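Local coordinates for uncharacterized protein MJ0236 (Methanocaldococcus jannaschii DSM 2661, PDB 2PHP), which probably makes thiamine phosphate with this C-terminal ThiN domain and, through the kinase domain of the full-length protein, probably phosphorylates the hydroxymethylpyrimidine precursor, at residues B[20-24]-B[25-29]; B[104-107]-B[108-112]; B[166-169]-B[170-174]; B[176-179]-B[180-183]. All coordinates share one frame; numbering follows the deposited sequence.

Interaction 1 of 4, residues B[20-24]-B[25-29]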
loop_
_atom_site.group_PDB
_atom_site.type_symbol
_atom_site.label_atom_id
_atom_site.label_comp_id
_atom_site.label_asym_id
_atom_site.label_seq_id
_atom_site.Cartn_x
_atom_site.Cartn_y
_atom_site.Cartn_z
ATOM N N TYR B 20 -13.543 -6.805 -0.397
ATOM C CA TYR B 20 -13.428 -7.015 -1.835
ATOM C C TYR B 20 -14.624 -6.345 -2.517
ATOM O O TYR B 20 -14.491 -5.763 -3.599
ATOM C CB TYR B 20 -13.400 -8.515 -2.137
ATOM C CG TYR B 20 -13.516 -8.878 -3.604
ATOM C CD1 TYR B 20 -12.398 -8.878 -4.444
ATOM C CD2 TYR B 20 -14.754 -9.227 -4.154
ATOM C CE1 TYR B 20 -12.513 -9.221 -5.800
ATOM C CE2 TYR B 20 -14.879 -9.569 -5.498
ATOM C CZ TYR B 20 -13.760 -9.565 -6.316
ATOM O OH TYR B 20 -13.911 -9.904 -7.645
ATOM N N LEU B 21 -15.791 -6.415 -1.877
ATOM C CA LEU B 21 -17.000 -5.799 -2.425
ATOM C C LEU B 21 -16.924 -4.281 -2.298
ATOM O O LEU B 21 -17.342 -3.544 -3.197
ATOM C CB LEU B 21 -18.251 -6.308 -1.691
ATOM C CG LEU B 21 -18.664 -7.771 -1.919
ATOM C CD1 LEU B 21 -19.876 -8.122 -1.058
ATOM C CD2 LEU B 21 -18.985 -7.981 -3.397
ATOM N N LEU B 22 -16.381 -3.819 -1.176
ATOM C CA LEU B 22 -16.254 -2.392 -0.927
ATOM C C LEU B 22 -15.346 -1.736 -1.965
ATOM O O LEU B 22 -15.651 -0.653 -2.470
ATOM C CB LEU B 22 -15.685 -2.157 0.474
ATOM C CG LEU B 22 -16.363 -1.122 1.376
ATOM C CD1 LEU B 22 -16.644 0.147 0.586
ATOM C CD2 LEU B 22 -17.651 -1.693 1.936
ATOM N N LYS B 23 -14.236 -2.395 -2.289
ATOM C CA LYS B 23 -13.289 -1.848 -3.254
ATOM C C LYS B 23 -13.910 -1.643 -4.631
ATOM O O LYS B 23 -13.378 -0.887 -5.442
ATOM C CB LYS B 23 -12.059 -2.752 -3.372
ATOM C CG LYS B 23 -11.203 -2.788 -2.115
ATOM C CD LYS B 23 -9.979 -3.696 -2.235
ATOM C CE LYS B 23 -8.968 -3.166 -3.241
ATOM N NZ LYS B 23 -9.512 -3.142 -4.626
ATOM N N LYS B 24 -15.030 -2.315 -4.890
ATOM C CA LYS B 24 -15.724 -2.200 -6.173
ATOM C C LYS B 24 -16.793 -1.123 -6.152
ATOM O O LYS B 24 -17.370 -0.792 -7.187
ATOM C CB LYS B 24 -16.404 -3.521 -6.552
ATOM C CG LYS B 24 -15.443 -4.637 -6.959
ATOM C CD LYS B 24 -16.201 -5.807 -7.579
ATOM C CE LYS B 24 -15.243 -6.849 -8.137
ATOM N NZ LYS B 24 -15.901 -7.845 -9.021
HETATM N N MSE B 25 -17.076 -0.606 -4.967
HETATM C CA MSE B 25 -18.093 0.421 -4.793
HETATM C C MSE B 25 -17.542 1.827 -4.954
HETATM O O MSE B 25 -16.345 2.056 -4.809
HETATM C CB MSE B 25 -18.701 0.322 -3.394
HETATM C CG MSE B 25 -20.022 -0.399 -3.304
HETATM SE SE MSE B 25 -20.484 -0.696 -1.460
HETATM C CE MSE B 25 -19.997 -2.557 -1.420
ATOM N N ASN B 26 -18.414 2.718 -5.318
ATOM C CA ASN B 26 -18.065 4.129 -5.314
ATOM C C ASN B 26 -18.435 4.771 -3.984
ATOM O O ASN B 26 -19.370 5.501 -3.861
ATOM C CB ASN B 26 -18.748 4.854 -6.475
ATOM C CG ASN B 26 -18.653 6.362 -6.356
ATOM O OD1 ASN B 26 -17.578 6.906 -6.099
ATOM N ND2 ASN B 26 -19.777 7.040 -6.540
ATOM N N PHE B 27 -17.755 4.180 -2.990
ATOM C CA PHE B 27 -17.993 4.526 -1.595
ATOM C C PHE B 27 -17.468 5.928 -1.304
ATOM O O PHE B 27 -16.263 6.182 -1.353
ATOM C CB PHE B 27 -17.311 3.468 -0.715
ATOM C CG PHE B 27 -17.489 3.677 0.767
ATOM C CD1 PHE B 27 -18.749 3.889 1.316
ATOM C CD2 PHE B 27 -16.387 3.633 1.619
ATOM C CE1 PHE B 27 -18.911 4.055 2.697
ATOM C CE2 PHE B 27 -16.539 3.797 3.000
ATOM C CZ PHE B 27 -17.802 4.008 3.537
ATOM N N THR B 28 -18.384 6.842 -1.018
ATOM C CA THR B 28 -18.011 8.217 -0.732
ATOM C C THR B 28 -18.482 8.613 0.657
ATOM O O THR B 28 -18.161 9.693 1.151
ATOM C CB THR B 28 -18.632 9.182 -1.766
ATOM O OG1 THR B 28 -20.062 9.106 -1.685
ATOM C CG2 THR B 28 -18.180 8.809 -3.183
ATOM N N LEU B 29 -19.253 7.733 1.285
ATOM C CA LEU B 29 -19.760 7.998 2.625
ATOM C C LEU B 29 -18.670 7.768 3.688
ATOM O O LEU B 29 -18.869 7.038 4.664
ATOM C CB LEU B 29 -20.986 7.115 2.884
ATOM C CG LEU B 29 -22.276 7.501 2.134
ATOM C CD1 LEU B 29 -23.385 6.477 2.403
ATOM C CD2 LEU B 29 -22.727 8.874 2.573
HETATM O O HOH W 1 -14.335 1.844 -6.162
#

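Interaction 2 of 4, residues B[104-107]-B[108-112]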
loop_
_atom_site.group_PDB
_atom_site.type_symbol
_atom_site.label_atom_id
_atom_site.label_comp_id
_atom_site.label_asym_id
_atom_site.label_seq_id
_atom_site.Cartn_x
_atom_site.Cartn_y
_atom_site.Cartn_z
ATOM N N GLY B 104 -30.355 14.422 5.815
ATOM C CA GLY B 104 -31.261 14.142 4.722
ATOM C C GLY B 104 -31.258 12.666 4.381
ATOM O O GLY B 104 -32.311 12.074 4.131
ATOM N N LEU B 105 -30.067 12.070 4.369
ATOM C CA LEU B 105 -29.919 10.657 4.049
ATOM C C LEU B 105 -30.701 9.813 5.053
ATOM O O LEU B 105 -31.390 8.863 4.674
ATOM C CB LEU B 105 -28.436 10.272 4.059
ATOM C CG LEU B 105 -28.042 8.825 3.733
ATOM C CD1 LEU B 105 -28.602 8.404 2.378
ATOM C CD2 LEU B 105 -26.525 8.722 3.731
ATOM N N ILE B 106 -30.606 10.169 6.331
ATOM C CA ILE B 106 -31.318 9.447 7.387
ATOM C C ILE B 106 -32.828 9.402 7.101
ATOM O O ILE B 106 -33.439 8.329 7.137
ATOM C CB ILE B 106 -31.085 10.109 8.766
ATOM C CG1 ILE B 106 -29.621 9.943 9.197
ATOM C CG2 ILE B 106 -32.019 9.507 9.800
ATOM C CD1 ILE B 106 -29.199 8.503 9.453
ATOM N N LYS B 107 -33.421 10.566 6.821
ATOM C CA LYS B 107 -34.854 10.642 6.515
ATOM C C LYS B 107 -35.208 9.698 5.379
ATOM O O LYS B 107 -36.206 8.991 5.437
ATOM C CB LYS B 107 -35.260 12.063 6.108
ATOM C CG LYS B 107 -35.095 13.095 7.194
ATOM C CD LYS B 107 -35.509 14.471 6.705
ATOM C CE LYS B 107 -35.256 15.527 7.772
ATOM N NZ LYS B 107 -35.545 16.900 7.270
ATOM N N LEU B 108 -34.385 9.697 4.338
ATOM C CA LEU B 108 -34.624 8.832 3.195
ATOM C C LEU B 108 -34.429 7.362 3.531
ATOM O O LEU B 108 -34.867 6.497 2.779
ATOM C CB LEU B 108 -33.690 9.199 2.043
ATOM C CG LEU B 108 -33.922 10.535 1.340
ATOM C CD1 LEU B 108 -32.961 10.662 0.181
ATOM C CD2 LEU B 108 -35.348 10.599 0.832
ATOM N N LEU B 109 -33.771 7.081 4.652
ATOM C CA LEU B 109 -33.514 5.702 5.049
ATOM C C LEU B 109 -34.541 5.131 6.011
ATOM O O LEU B 109 -34.848 3.939 5.950
ATOM C CB LEU B 109 -32.130 5.576 5.695
ATOM C CG LEU B 109 -30.883 5.763 4.835
ATOM C CD1 LEU B 109 -29.658 5.417 5.674
ATOM C CD2 LEU B 109 -30.952 4.867 3.606
ATOM N N LYS B 110 -35.056 5.978 6.901
ATOM C CA LYS B 110 -36.030 5.559 7.907
ATOM C C LYS B 110 -37.242 4.816 7.355
ATOM O O LYS B 110 -38.064 4.299 8.112
ATOM C CB LYS B 110 -36.476 6.766 8.734
ATOM C CG LYS B 110 -35.358 7.314 9.617
ATOM C CD LYS B 110 -35.841 8.383 10.583
ATOM C CE LYS B 110 -34.742 8.738 11.580
ATOM N NZ LYS B 110 -35.067 9.922 12.426
ATOM N N ASP B 111 -37.343 4.746 6.035
ATOM C CA ASP B 111 -38.445 4.041 5.403
ATOM C C ASP B 111 -38.006 2.660 4.902
ATOM O O ASP B 111 -38.834 1.760 4.726
ATOM C CB ASP B 111 -38.988 4.875 4.241
ATOM C CG ASP B 111 -39.527 6.224 4.696
ATOM O OD1 ASP B 111 -40.514 6.245 5.468
ATOM O OD2 ASP B 111 -38.959 7.262 4.290
ATOM N N LYS B 112 -36.701 2.489 4.698
ATOM C CA LYS B 112 -36.148 1.223 4.205
ATOM C C LYS B 112 -35.354 0.462 5.271
ATOM O O LYS B 112 -35.041 -0.720 5.106
ATOM C CB LYS B 112 -35.241 1.494 3.001
ATOM C CG LYS B 112 -35.943 2.218 1.870
ATOM C CD LYS B 112 -34.964 2.676 0.800
ATOM C CE LYS B 112 -35.695 3.561 -0.210
ATOM N NZ LYS B 112 -34.880 3.873 -1.415
#

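Interaction 3 of 4, residues B[166-169]-B[170-174]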
loop_
_atom_site.group_PDB
_atom_site.type_symbol
_atom_site.label_atom_id
_atom_site.label_comp_id
_atom_site.label_asym_id
_atom_site.label_seq_id
_atom_site.Cartn_x
_atom_site.Cartn_y
_atom_site.Cartn_z
ATOM N N ASP B 166 -23.260 -10.358 9.727
ATOM C CA ASP B 166 -21.848 -10.498 9.388
ATOM C C ASP B 166 -21.420 -9.340 8.497
ATOM O O ASP B 166 -22.260 -8.575 8.006
ATOM C CB ASP B 166 -21.548 -11.841 8.707
ATOM C CG ASP B 166 -22.377 -12.074 7.464
ATOM O OD1 ASP B 166 -22.437 -11.176 6.590
ATOM O OD2 ASP B 166 -22.958 -13.173 7.359
ATOM N N ALA B 167 -20.112 -9.210 8.299
ATOM C CA ALA B 167 -19.562 -8.116 7.508
ATOM C C ALA B 167 -20.142 -7.986 6.101
ATOM O O ALA B 167 -20.322 -6.872 5.609
ATOM C CB ALA B 167 -18.036 -8.239 7.438
ATOM N N ILE B 168 -20.417 -9.114 5.453
ATOM C CA ILE B 168 -20.958 -9.086 4.103
ATOM C C ILE B 168 -22.360 -8.494 4.102
ATOM O O ILE B 168 -22.714 -7.717 3.216
ATOM C CB ILE B 168 -21.015 -10.496 3.480
ATOM C CG1 ILE B 168 -19.616 -11.122 3.479
ATOM C CG2 ILE B 168 -21.547 -10.404 2.048
ATOM C CD1 ILE B 168 -19.563 -12.552 2.956
ATOM N N GLU B 169 -23.153 -8.856 5.104
ATOM C CA GLU B 169 -24.505 -8.341 5.208
ATOM C C GLU B 169 -24.453 -6.833 5.442
ATOM O O GLU B 169 -25.280 -6.085 4.921
ATOM C CB GLU B 169 -25.246 -9.011 6.362
ATOM C CG GLU B 169 -26.750 -8.818 6.289
ATOM C CD GLU B 169 -27.487 -9.490 7.428
ATOM O OE1 GLU B 169 -27.431 -8.967 8.565
ATOM O OE2 GLU B 169 -28.117 -10.545 7.184
ATOM N N VAL B 170 -23.473 -6.393 6.226
ATOM C CA VAL B 170 -23.319 -4.977 6.517
ATOM C C VAL B 170 -22.978 -4.194 5.247
ATOM O O VAL B 170 -23.558 -3.137 4.978
ATOM C CB VAL B 170 -22.223 -4.751 7.575
ATOM C CG1 VAL B 170 -21.859 -3.271 7.649
ATOM C CG2 VAL B 170 -22.716 -5.228 8.928
ATOM N N VAL B 171 -22.043 -4.724 4.466
ATOM C CA VAL B 171 -21.623 -4.074 3.232
ATOM C C VAL B 171 -22.751 -3.990 2.200
ATOM O O VAL B 171 -22.823 -3.024 1.428
ATOM C CB VAL B 171 -20.388 -4.781 2.633
ATOM C CG1 VAL B 171 -20.185 -4.384 1.191
ATOM C CG2 VAL B 171 -19.158 -4.385 3.436
ATOM N N LYS B 172 -23.636 -4.983 2.191
ATOM C CA LYS B 172 -24.762 -4.962 1.259
ATOM C C LYS B 172 -25.694 -3.807 1.637
ATOM O O LYS B 172 -26.150 -3.076 0.760
ATOM C CB LYS B 172 -25.517 -6.296 1.290
ATOM C CG LYS B 172 -24.716 -7.478 0.739
ATOM C CD LYS B 172 -24.393 -7.309 -0.738
ATOM C CE LYS B 172 -23.614 -8.504 -1.272
ATOM N NZ LYS B 172 -24.322 -9.788 -0.977
ATOM N N LYS B 173 -25.965 -3.636 2.933
ATOM C CA LYS B 173 -26.821 -2.539 3.391
ATOM C C LYS B 173 -26.182 -1.196 3.030
ATOM O O LYS B 173 -26.860 -0.283 2.535
ATOM C CB LYS B 173 -27.037 -2.597 4.910
ATOM C CG LYS B 173 -27.835 -3.800 5.387
ATOM C CD LYS B 173 -28.024 -3.780 6.901
ATOM C CE LYS B 173 -28.538 -5.117 7.419
ATOM N NZ LYS B 173 -28.740 -5.082 8.893
ATOM N N VAL B 174 -24.877 -1.082 3.291
ATOM C CA VAL B 174 -24.129 0.138 2.990
ATOM C C VAL B 174 -24.216 0.504 1.508
ATOM O O VAL B 174 -24.291 1.680 1.158
ATOM C CB VAL B 174 -22.633 0.000 3.378
ATOM C CG1 VAL B 174 -21.823 1.131 2.746
ATOM C CG2 VAL B 174 -22.480 0.030 4.901
HETATM O O HOH W 2 -29.262 -7.835 9.787
#

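Interaction 4 of 4, residues B[176-179]-B[180-183]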
loop_
_atom_site.group_PDB
_atom_site.type_symbol
_atom_site.label_atom_id
_atom_site.label_comp_id
_atom_site.label_asym_id
_atom_site.label_seq_id
_atom_site.Cartn_x
_atom_site.Cartn_y
_atom_site.Cartn_z
ATOM N N VAL B 176 -26.701 -0.122 -0.490
ATOM C CA VAL B 176 -28.040 0.403 -0.719
ATOM C C VAL B 176 -28.058 1.870 -0.293
ATOM O O VAL B 176 -28.545 2.734 -1.028
ATOM C CB VAL B 176 -29.094 -0.389 0.099
ATOM C CG1 VAL B 176 -30.464 0.269 -0.025
ATOM C CG2 VAL B 176 -29.149 -1.834 -0.391
ATOM N N ILE B 177 -27.507 2.141 0.889
ATOM C CA ILE B 177 -27.448 3.492 1.427
ATOM C C ILE B 177 -26.641 4.406 0.510
ATOM O O ILE B 177 -27.027 5.549 0.257
ATOM C CB ILE B 177 -26.803 3.498 2.837
ATOM C CG1 ILE B 177 -27.716 2.784 3.833
ATOM C CG2 ILE B 177 -26.532 4.928 3.291
ATOM C CD1 ILE B 177 -27.116 2.630 5.216
ATOM N N GLN B 178 -25.525 3.884 0.011
ATOM C CA GLN B 178 -24.632 4.633 -0.864
ATOM C C GLN B 178 -25.333 5.090 -2.140
ATOM O O GLN B 178 -25.148 6.228 -2.579
ATOM C CB GLN B 178 -23.407 3.774 -1.218
ATOM C CG GLN B 178 -22.398 4.441 -2.133
ATOM C CD GLN B 178 -21.660 5.581 -1.461
ATOM O OE1 GLN B 178 -20.906 5.372 -0.510
ATOM N NE2 GLN B 178 -21.874 6.795 -1.949
ATOM N N LYS B 179 -26.128 4.207 -2.736
ATOM C CA LYS B 179 -26.834 4.555 -3.968
ATOM C C LYS B 179 -27.826 5.680 -3.755
ATOM O O LYS B 179 -28.009 6.528 -4.624
ATOM C CB LYS B 179 -27.533 3.329 -4.550
ATOM C CG LYS B 179 -26.551 2.402 -5.248
ATOM C CD LYS B 179 -27.194 1.115 -5.713
ATOM C CE LYS B 179 -26.144 0.182 -6.307
ATOM N NZ LYS B 179 -26.698 -1.165 -6.626
ATOM N N ILE B 180 -28.459 5.689 -2.589
ATOM C CA ILE B 180 -29.412 6.737 -2.259
ATOM C C ILE B 180 -28.613 8.027 -2.114
ATOM O O ILE B 180 -28.966 9.062 -2.675
ATOM C CB ILE B 180 -30.149 6.414 -0.938
ATOM C CG1 ILE B 180 -31.035 5.180 -1.141
ATOM C CG2 ILE B 180 -30.947 7.625 -0.464
ATOM C CD1 ILE B 180 -31.779 4.743 0.108
ATOM N N TYR B 181 -27.510 7.943 -1.379
ATOM C CA TYR B 181 -26.651 9.094 -1.164
ATOM C C TYR B 181 -26.136 9.668 -2.486
ATOM O O TYR B 181 -26.039 10.888 -2.634
ATOM C CB TYR B 181 -25.467 8.709 -0.278
ATOM C CG TYR B 181 -24.617 9.882 0.136
ATOM C CD1 TYR B 181 -25.110 10.850 1.011
ATOM C CD2 TYR B 181 -23.314 10.022 -0.338
ATOM C CE1 TYR B 181 -24.325 11.927 1.406
ATOM C CE2 TYR B 181 -22.515 11.092 0.054
ATOM C CZ TYR B 181 -23.026 12.038 0.922
ATOM O OH TYR B 181 -22.245 13.088 1.318
ATOM N N ASN B 182 -25.800 8.801 -3.441
ATOM C CA ASN B 182 -25.300 9.278 -4.729
ATOM C C ASN B 182 -26.310 10.200 -5.406
ATOM O O ASN B 182 -25.933 11.190 -6.030
ATOM C CB ASN B 182 -24.972 8.117 -5.676
ATOM C CG ASN B 182 -23.742 7.324 -5.241
ATOM O OD1 ASN B 182 -22.803 7.867 -4.640
ATOM N ND2 ASN B 182 -23.734 6.029 -5.563
ATOM N N THR B 183 -27.592 9.864 -5.284
ATOM C CA THR B 183 -28.651 10.662 -5.881
ATOM C C THR B 183 -28.693 12.017 -5.182
ATOM O O THR B 183 -28.768 13.055 -5.836
ATOM C CB THR B 183 -30.024 9.961 -5.741
ATOM O OG1 THR B 183 -29.941 8.646 -6.300
ATOM C CG2 THR B 183 -31.109 10.736 -6.484
#

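Interaction 1 of 4, residues B[20-24]-B[25-29]
Leu22 and Met25 are the two ends of a type I beta turn following helix 8-22, joined by a backbone bond from Met25 N to Leu22 O of 2.9 Å. The donor sits well above the plane of that carbonyl, as is common for an i to i+3 bond.

The apolar contacts come next. Met25 is a selenomethionine whose chain bends at its last torsion (chi3 -103°), which folds CE back over the end of the helical segment. There CE touches Leu21 CB at 4.1 Å and also lies against the Leu21 carbonyl. Leu22 CD2 is 4.2 Å from the same Met25 CE. The other methyl of Leu22, CD1, reaches forward to Phe27 and rests 3.6 Å from its CB, meeting the ring obliquely. Leu22 thus has one methyl for each of two residues of the following loop.

Among the polar side chains, Lys24 NZ makes a weak bond of 3.2 Å to Tyr20 OH, and Lys23 forms a salt bridge with Asp70 of the second subunit.

Beyond the turn, Asn26 is the centre of an inverse gamma turn. The whole is a type I turn leading out of a helix, its apolar residues laid against helix 167-185 and strand 95-100 of the ThiN domain.

Interaction 2 of 4, residues B[104-107]-B[108-112]
Ile106 O takes two backbone donors, Leu109 N at 2.8 Å and Lys110 N at 2.9 Å. They come from different directions: Lys110 N approaches nearly along the C=O axis, whereas Leu109 N stands 64° out of the carbonyl plane. One oxygen therefore serves both an i+3 and an i+4 bond where helix 103-109 runs out. Just before, Leu108 N bonds to Gly104 O at 3.2 Å in the ordinary helical way.

On the side facing the protein, Leu105 CG meets Leu109 CD1 at 4.2 Å, and Leu109 CG leans over Leu105 O at 3.1 Å. Both leucines are buried, Leu105 against Tyr181 and Leu109 against Ile180 of helix 167-185.

Ile106 and Lys110 form the other side-chain pair. The CG2 branch of Ile106, placed opposite the backbone N by chi1 of -68°, presses on the aliphatic run of Lys110; its 3.3 Å separation from Lys110 CE is tighter than usual for two carbons. The extended lysine carries NZ onward to a weak hydrogen bond with Tyr149 OH.

The chemistry is that of an amphipathic helix end: Leu105, Ile106 and Leu109 are buried, Leu108 and the lysines exposed, and Lys110 lends its methylenes to isoleucine while its ammonium weakly reaches a tyrosine hydroxyl.

Interaction 3 of 4, residues B[166-169]-B[170-174]
The backbone of residues 166-174 enters helix 167-185 and settles at once into i to i+4 bonding. Val170 N bonds to Asp166 O at 3.1 Å, the donor lying in the carbonyl plane, and Val171 N, Lys172 N and Lys173 N follow in turn on Ala167 O, Ile168 O and Glu169 O, each tilted about 25° from its plane. Asp166 is the N-cap: its OD1 accepts from Glu169 N at 2.8 Å. With chi1 at 56° the carboxylate turns back over the first turn, where its charge would probably also suit the positive end of the helix dipole.

Among the side chains, Glu169 and Lys173 are one turn apart. Their charged atoms, OE1 and NZ, stay 4.1 Å from each other, too far for a salt bridge. A water lies between them, accepting from Lys173 NZ at 2.9 Å; its leg to Glu169 OE1 is very short at 2.5 Å, so that half of the bridge is doubtful. Each has stronger partners: Glu169 OE2 pairs with Arg165, and Lys173 NZ with Asp146 and the carbonyl of Leu163. A leucine in place of Lys173 would probably leave Asp146 without this cation and the Leu163 carbonyl without this donor.

Farther round, Ile168 and Lys172 run alongside each other in the same direction, with Ile168 CG2 4.2 Å from Lys172 NZ, and Lys172 makes a weak bond to Tyr5 of the second subunit. Val170 and Val171 are buried, against strand 95-100 and helix 8-22 respectively. This is a classic Asp N-cap opening an amphipathic helix that packs on the central sheet of the ThiN domain.

Interaction 4 of 4, residues B[176-179]-B[180-183]
Gln178 and Asn182 are linked twice, by backbone and by side chain, on the closely bonded side of this helical turn. Asn182 N bonds to Gln178 O at 2.8 Å, and Gln178 NE2 donates to Asn182 OD1 at 3.0 Å. The side-chain bond is not straight: its angle at the hydrogen is 146°, and NE2 stands above the plane of the Asn182 carbonyl. A bend at chi2 (69°) in Gln178 swings its amide toward Asn182 and sets NE2 at the edge of the Tyr181 ring, 3.9 Å from CD2. The same nitrogen bonds to Thr28 OG1.

Ile177 and Tyr181 share the buried side, joined by Tyr181 N to Ile177 O at 2.9 Å; Ile177 packs on Leu29 and Leu109, Tyr181 on Leu29 and Leu105. Ile180 N reaches Val176 O by a weak bond. The exposed side is looser: Lys179 O receives two weak bonds from Thr183, from OG1 at 3.3 Å and from N at 3.4 Å.

With an alanine in place of Asn182, Gln178 NE2 would probably lose one of its acceptors, leaving the amide held mainly through Thr28. Gln178 thus spends both ends of its amide: NE2 bridges Thr28 and Asn182, OE1 accepts weakly from Leu29 N, and a buried polar group is satisfied.

In the fold
From the N terminus, interaction 1 comes first, turning the chain out of helix 8-22 into the loop before strand 37-40. Interaction 2 closes a turn at the end of helix 103-109, and interactions 3 and 4 follow on one helix, 167-185. Each is a local closure; the four run in series, and none nests or crosses another. In space the last helix ties them together: Val171 of interaction 3 packs on Leu22 and Met25, while residues 176-183 meet residues 26-29 and also Leu105, Leu108 and Leu109 of interaction 2. Interactions 2 and 3 do not touch, their nearest atoms about 7 Å apart. Interactions 1 and 3 both reach the second subunit.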